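Local coordinates for phospholethanolamine N-methyltransferase 2 (PDB 4KRI), which probably methylates phosphoethanolamine derivatives, such as phosphomonomethylethanolamine, with S-adenosylmethionine as methyl donor on the way to phosphocholine in a parasitic nematode, at residues A[238-252]-A[264-278]. Sequence-based numbering, arbitrary orientation.
Sequences RQAASEFGLQVHGVD and RVHKEKDARVTYAVC. With SAH (S-adenosyl-L-homocysteine), chain D.
V248 to D252 pair in parallel with V273 to V277, and the backbone evidence is a ladder of six N-H...O bonds running from V248 N to R272 O through to C278 N on D252 O. The last departs in its approach to the acceptor: its donor lies 49° out of the D252 carbonyl plane. Packing is close on the face that carries V273 and Y275, where A241 CB meets V273 CG2 at 3.6 Å and the ring of Y275 turns its edge to G250 O. On the other face, H249 CG is anti to the backbone N (chi1 -177°), which swings the ring across T274; ND1 hydrogen-bonds T274 OG1 at 3.0 Å, the hydroxyl lying near the ring plane at its edge, while NE2 approaches A276 CB.

The outer side is looser and polar. R238, bent at chi2 and chi3, reaches exposed E268 end-on: NH1 and NH2 share OE1, at 2.8 and 2.6 Å, both bonds well away from straight. Its NE is linked to D270 OD2 through a water. R272 NE and NH2 bond D270 OD1 and OD2 one to each, which fixes the guanidinium's orientation, and A241 O lies over its face, 3.3 Å from R272 CZ.

At the C-terminal strand end, D252 OD1 and OD2 accept from SAH O3' (2.7 Å) and O2' (2.6 Å): the acidic residue ending the second strand that binds the ribose hydroxyls, characteristic of the Rossmann-like fold of class I methyltransferases.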
# COMPACT_ATOMS: atom_id res chain seq x y z
N ARG A 238 -9.96 5.76 -7.90
CA ARG A 238 -11.22 6.47 -7.82
C ARG A 238 -11.82 6.70 -9.21
O ARG A 238 -13.04 6.65 -9.40
CB ARG A 238 -11.03 7.80 -7.07
CG ARG A 238 -10.73 7.61 -5.57
CD ARG A 238 -11.94 7.10 -4.81
NE ARG A 238 -13.02 8.08 -4.92
CZ ARG A 238 -13.08 9.22 -4.23
NH1 ARG A 238 -12.13 9.53 -3.36
NH2 ARG A 238 -14.10 10.05 -4.41
N GLN A 239 -10.94 6.93 -10.19
CA GLN A 239 -11.36 7.12 -11.57
C GLN A 239 -11.86 5.83 -12.23
O GLN A 239 -12.85 5.84 -12.97
CB GLN A 239 -10.20 7.67 -12.39
CG GLN A 239 -10.54 7.92 -13.84
CD GLN A 239 -9.33 8.40 -14.62
OE1 GLN A 239 -8.25 7.83 -14.48
NE2 GLN A 239 -9.50 9.44 -15.42
N ALA A 240 -11.17 4.73 -11.97
CA ALA A 240 -11.62 3.43 -12.47
C ALA A 240 -13.03 3.12 -11.94
O ALA A 240 -13.89 2.62 -12.68
CB ALA A 240 -10.63 2.33 -12.07
N ALA A 241 -13.27 3.44 -10.67
CA ALA A 241 -14.57 3.20 -10.09
C ALA A 241 -15.60 4.17 -10.67
O ALA A 241 -16.71 3.76 -11.05
CB ALA A 241 -14.52 3.32 -8.57
N SER A 242 -15.26 5.45 -10.74
CA SER A 242 -16.29 6.42 -11.13
C SER A 242 -16.63 6.38 -12.62
O SER A 242 -17.77 6.62 -13.00
CB SER A 242 -15.91 7.84 -10.70
OG SER A 242 -14.74 8.25 -11.38
N GLU A 243 -15.65 6.05 -13.45
CA GLU A 243 -15.83 6.06 -14.90
C GLU A 243 -16.33 4.74 -15.45
O GLU A 243 -17.10 4.72 -16.41
CB GLU A 243 -14.51 6.40 -15.59
CG GLU A 243 -14.10 7.85 -15.46
CD GLU A 243 -14.97 8.78 -16.30
OE1 GLU A 243 -15.24 8.44 -17.48
OE2 GLU A 243 -15.38 9.84 -15.78
N PHE A 244 -15.88 3.63 -14.87
CA PHE A 244 -16.24 2.32 -15.38
C PHE A 244 -17.07 1.48 -14.42
O PHE A 244 -17.54 0.41 -14.79
CB PHE A 244 -14.97 1.56 -15.79
CG PHE A 244 -14.18 2.24 -16.86
CD1 PHE A 244 -14.46 2.03 -18.20
CD2 PHE A 244 -13.14 3.11 -16.53
CE1 PHE A 244 -13.74 2.66 -19.19
CE2 PHE A 244 -12.41 3.75 -17.51
CZ PHE A 244 -12.71 3.52 -18.85
N GLY A 245 -17.25 1.95 -13.19
CA GLY A 245 -18.05 1.20 -12.23
C GLY A 245 -17.35 -0.06 -11.74
O GLY A 245 -18.01 -1.01 -11.28
N LEU A 246 -16.03 -0.06 -11.83
CA LEU A 246 -15.24 -1.18 -11.33
C LEU A 246 -15.21 -1.16 -9.81
O LEU A 246 -15.28 -0.09 -9.19
CB LEU A 246 -13.81 -1.08 -11.85
CG LEU A 246 -13.67 -1.26 -13.36
CD1 LEU A 246 -12.22 -1.07 -13.77
CD2 LEU A 246 -14.14 -2.65 -13.72
N GLN A 247 -15.11 -2.34 -9.21
CA GLN A 247 -14.77 -2.46 -7.80
C GLN A 247 -13.26 -2.53 -7.73
O GLN A 247 -12.63 -3.41 -8.34
CB GLN A 247 -15.39 -3.72 -7.20
CG GLN A 247 -15.06 -3.94 -5.74
CD GLN A 247 -15.79 -5.14 -5.17
OE1 GLN A 247 -15.28 -6.25 -5.17
NE2 GLN A 247 -17.00 -4.90 -4.68
N VAL A 248 -12.65 -1.58 -7.01
CA VAL A 248 -11.21 -1.43 -7.06
C VAL A 248 -10.60 -1.54 -5.68
O VAL A 248 -11.04 -0.87 -4.76
CB VAL A 248 -10.79 -0.05 -7.63
CG1 VAL A 248 -9.28 -0.00 -7.77
CG2 VAL A 248 -11.48 0.20 -8.97
N HIS A 249 -9.60 -2.41 -5.53
CA HIS A 249 -8.86 -2.50 -4.29
C HIS A 249 -7.47 -1.99 -4.56
O HIS A 249 -6.75 -2.55 -5.39
CB HIS A 249 -8.76 -3.93 -3.77
CG HIS A 249 -8.05 -4.03 -2.46
ND1 HIS A 249 -8.47 -3.35 -1.33
CD2 HIS A 249 -6.95 -4.73 -2.08
CE1 HIS A 249 -7.66 -3.61 -0.33
NE2 HIS A 249 -6.73 -4.45 -0.75
N GLY A 250 -7.09 -0.93 -3.87
CA GLY A 250 -5.80 -0.32 -4.12
C GLY A 250 -4.83 -0.59 -2.99
O GLY A 250 -5.21 -0.49 -1.82
N VAL A 251 -3.59 -0.93 -3.34
CA VAL A 251 -2.57 -1.16 -2.32
C VAL A 251 -1.39 -0.24 -2.53
O VAL A 251 -1.06 0.14 -3.66
CB VAL A 251 -2.13 -2.66 -2.25
CG1 VAL A 251 -3.34 -3.55 -1.98
CG2 VAL A 251 -1.41 -3.09 -3.53
N ASP A 252 -0.77 0.18 -1.43
CA ASP A 252 0.44 0.98 -1.52
C ASP A 252 1.29 0.72 -0.29
O ASP A 252 0.75 0.46 0.78
CB ASP A 252 0.11 2.47 -1.59
CG ASP A 252 1.20 3.25 -2.26
OD1 ASP A 252 1.02 3.66 -3.43
OD2 ASP A 252 2.26 3.42 -1.63
N ARG A 264 -9.53 10.99 1.59
CA ARG A 264 -10.36 11.47 0.50
C ARG A 264 -11.55 10.57 0.19
O ARG A 264 -12.65 11.05 -0.05
CB ARG A 264 -9.51 11.78 -0.73
CG ARG A 264 -8.66 13.02 -0.51
CD ARG A 264 -7.76 13.34 -1.67
NE ARG A 264 -6.81 14.39 -1.30
CZ ARG A 264 -5.93 14.94 -2.12
NH1 ARG A 264 -5.87 14.55 -3.39
NH2 ARG A 264 -5.11 15.89 -1.68
N VAL A 265 -11.35 9.26 0.25
CA VAL A 265 -12.49 8.39 0.02
C VAL A 265 -13.45 8.40 1.21
O VAL A 265 -14.67 8.31 1.02
CB VAL A 265 -12.08 6.94 -0.38
CG1 VAL A 265 -11.50 6.20 0.81
CG2 VAL A 265 -13.31 6.19 -0.93
N HIS A 266 -12.93 8.56 2.43
CA HIS A 266 -13.80 8.62 3.60
C HIS A 266 -14.69 9.86 3.55
O HIS A 266 -15.85 9.84 3.97
CB HIS A 266 -12.96 8.61 4.89
CG HIS A 266 -13.77 8.66 6.14
ND1 HIS A 266 -14.37 7.54 6.70
CD2 HIS A 266 -14.09 9.69 6.96
CE1 HIS A 266 -15.01 7.88 7.80
NE2 HIS A 266 -14.86 9.18 7.98
N LYS A 267 -14.15 10.95 3.04
CA LYS A 267 -14.92 12.19 2.95
C LYS A 267 -15.91 12.19 1.80
O LYS A 267 -17.05 12.66 1.94
CB LYS A 267 -13.99 13.39 2.85
CG LYS A 267 -13.26 13.66 4.15
CD LYS A 267 -12.57 15.01 4.13
CE LYS A 267 -11.84 15.28 5.45
NZ LYS A 267 -10.59 16.05 5.22
N GLU A 268 -15.49 11.64 0.66
CA GLU A 268 -16.27 11.71 -0.58
C GLU A 268 -17.23 10.53 -0.73
O GLU A 268 -18.32 10.68 -1.29
CB GLU A 268 -15.31 11.82 -1.77
CG GLU A 268 -14.60 13.19 -1.84
CD GLU A 268 -13.30 13.19 -2.65
OE1 GLU A 268 -12.99 12.20 -3.34
OE2 GLU A 268 -12.58 14.22 -2.59
N LYS A 269 -16.82 9.38 -0.20
CA LYS A 269 -17.65 8.17 -0.10
C LYS A 269 -17.93 7.48 -1.45
O LYS A 269 -18.73 7.95 -2.26
CB LYS A 269 -18.92 8.43 0.72
CG LYS A 269 -18.61 9.16 2.05
CD LYS A 269 -19.63 8.87 3.14
CE LYS A 269 -19.21 9.50 4.48
NZ LYS A 269 -18.05 8.81 5.17
N ASP A 270 -17.24 6.37 -1.69
CA ASP A 270 -17.53 5.53 -2.85
C ASP A 270 -17.22 4.10 -2.43
O ASP A 270 -16.05 3.73 -2.31
CB ASP A 270 -16.67 5.95 -4.05
CG ASP A 270 -17.06 5.22 -5.34
OD1 ASP A 270 -17.58 4.08 -5.27
OD2 ASP A 270 -16.85 5.79 -6.43
N ALA A 271 -18.26 3.30 -2.20
CA ALA A 271 -18.08 1.94 -1.68
C ALA A 271 -17.44 0.98 -2.67
O ALA A 271 -17.15 -0.16 -2.31
CB ALA A 271 -19.38 1.36 -1.14
N ARG A 272 -17.21 1.43 -3.90
CA ARG A 272 -16.48 0.59 -4.87
C ARG A 272 -15.00 0.54 -4.59
O ARG A 272 -14.29 -0.31 -5.13
CB ARG A 272 -16.71 1.10 -6.31
CG ARG A 272 -18.15 0.78 -6.76
CD ARG A 272 -18.56 1.54 -8.01
NE ARG A 272 -18.44 2.99 -7.87
CZ ARG A 272 -19.02 3.86 -8.68
NH1 ARG A 272 -19.80 3.43 -9.67
NH2 ARG A 272 -18.84 5.16 -8.50
N VAL A 273 -14.51 1.44 -3.74
CA VAL A 273 -13.08 1.59 -3.56
C VAL A 273 -12.63 1.29 -2.14
O VAL A 273 -13.17 1.83 -1.19
CB VAL A 273 -12.66 3.02 -3.88
CG1 VAL A 273 -11.17 3.22 -3.61
CG2 VAL A 273 -12.96 3.32 -5.34
N THR A 274 -11.64 0.41 -2.01
CA THR A 274 -11.07 0.11 -0.70
C THR A 274 -9.54 0.14 -0.85
O THR A 274 -9.04 0.07 -1.97
CB THR A 274 -11.54 -1.25 -0.15
OG1 THR A 274 -11.21 -2.28 -1.10
CG2 THR A 274 -13.08 -1.22 0.13
N TYR A 275 -8.82 0.25 0.27
CA TYR A 275 -7.37 0.42 0.25
C TYR A 275 -6.69 -0.44 1.32
O TYR A 275 -7.30 -0.77 2.34
CB TYR A 275 -7.02 1.88 0.52
CG TYR A 275 -7.46 2.87 -0.55
CD1 TYR A 275 -7.01 2.75 -1.85
CD2 TYR A 275 -8.28 3.94 -0.23
CE1 TYR A 275 -7.39 3.67 -2.83
CE2 TYR A 275 -8.66 4.86 -1.21
CZ TYR A 275 -8.23 4.71 -2.49
OH TYR A 275 -8.60 5.65 -3.44
N ALA A 276 -5.42 -0.80 1.09
CA ALA A 276 -4.62 -1.50 2.12
C ALA A 276 -3.18 -1.02 2.03
O ALA A 276 -2.68 -0.76 0.93
CB ALA A 276 -4.68 -3.02 1.92
N VAL A 277 -2.52 -0.86 3.18
CA VAL A 277 -1.08 -0.60 3.18
C VAL A 277 -0.39 -1.96 3.18
O VAL A 277 -0.59 -2.75 4.10
CB VAL A 277 -0.64 0.16 4.44
CG1 VAL A 277 0.82 0.56 4.34
CG2 VAL A 277 -1.51 1.38 4.66
N CYS A 278 0.40 -2.24 2.16
CA CYS A 278 1.18 -3.49 2.12
C CYS A 278 2.15 -3.44 0.97
O CYS A 278 2.05 -2.58 0.11
CB CYS A 278 0.28 -4.71 1.98
SG CYS A 278 -0.75 -4.74 0.46
N SAH D . -0.63 4.82 -9.35
CA SAH D . -0.68 6.16 -8.70
CB SAH D . 0.61 6.38 -7.82
CG SAH D . 1.95 6.50 -8.54
SD SAH D . 3.35 6.69 -7.39
C SAH D . -0.93 7.23 -9.69
O SAH D . -1.16 6.96 -10.86
OXT SAH D . -1.14 8.37 -9.29
C5' SAH D . 4.03 5.06 -7.07
C4' SAH D . 3.51 4.40 -5.92
O4' SAH D . 3.99 3.03 -5.92
C3' SAH D . 4.07 5.00 -4.68
O3' SAH D . 3.00 5.48 -3.90
C2' SAH D . 4.77 3.91 -3.99
O2' SAH D . 4.62 3.97 -2.59
C1' SAH D . 4.13 2.69 -4.58
N9 SAH D . 4.95 1.45 -4.38
C8 SAH D . 6.25 1.26 -4.73
N7 SAH D . 6.57 -0.00 -4.45
C5 SAH D . 5.49 -0.63 -3.94
C6 SAH D . 5.26 -1.93 -3.48
N6 SAH D . 6.26 -2.88 -3.48
N1 SAH D . 4.03 -2.23 -3.03
C2 SAH D . 3.05 -1.33 -3.01
N3 SAH D . 3.23 -0.07 -3.45
C4 SAH D . 4.44 0.31 -3.91
O HOH W 1 -9.40 8.06 -2.55
O HOH W 2 -14.44 6.97 -7.02
O HOH W 3 -12.96 -2.56 -3.29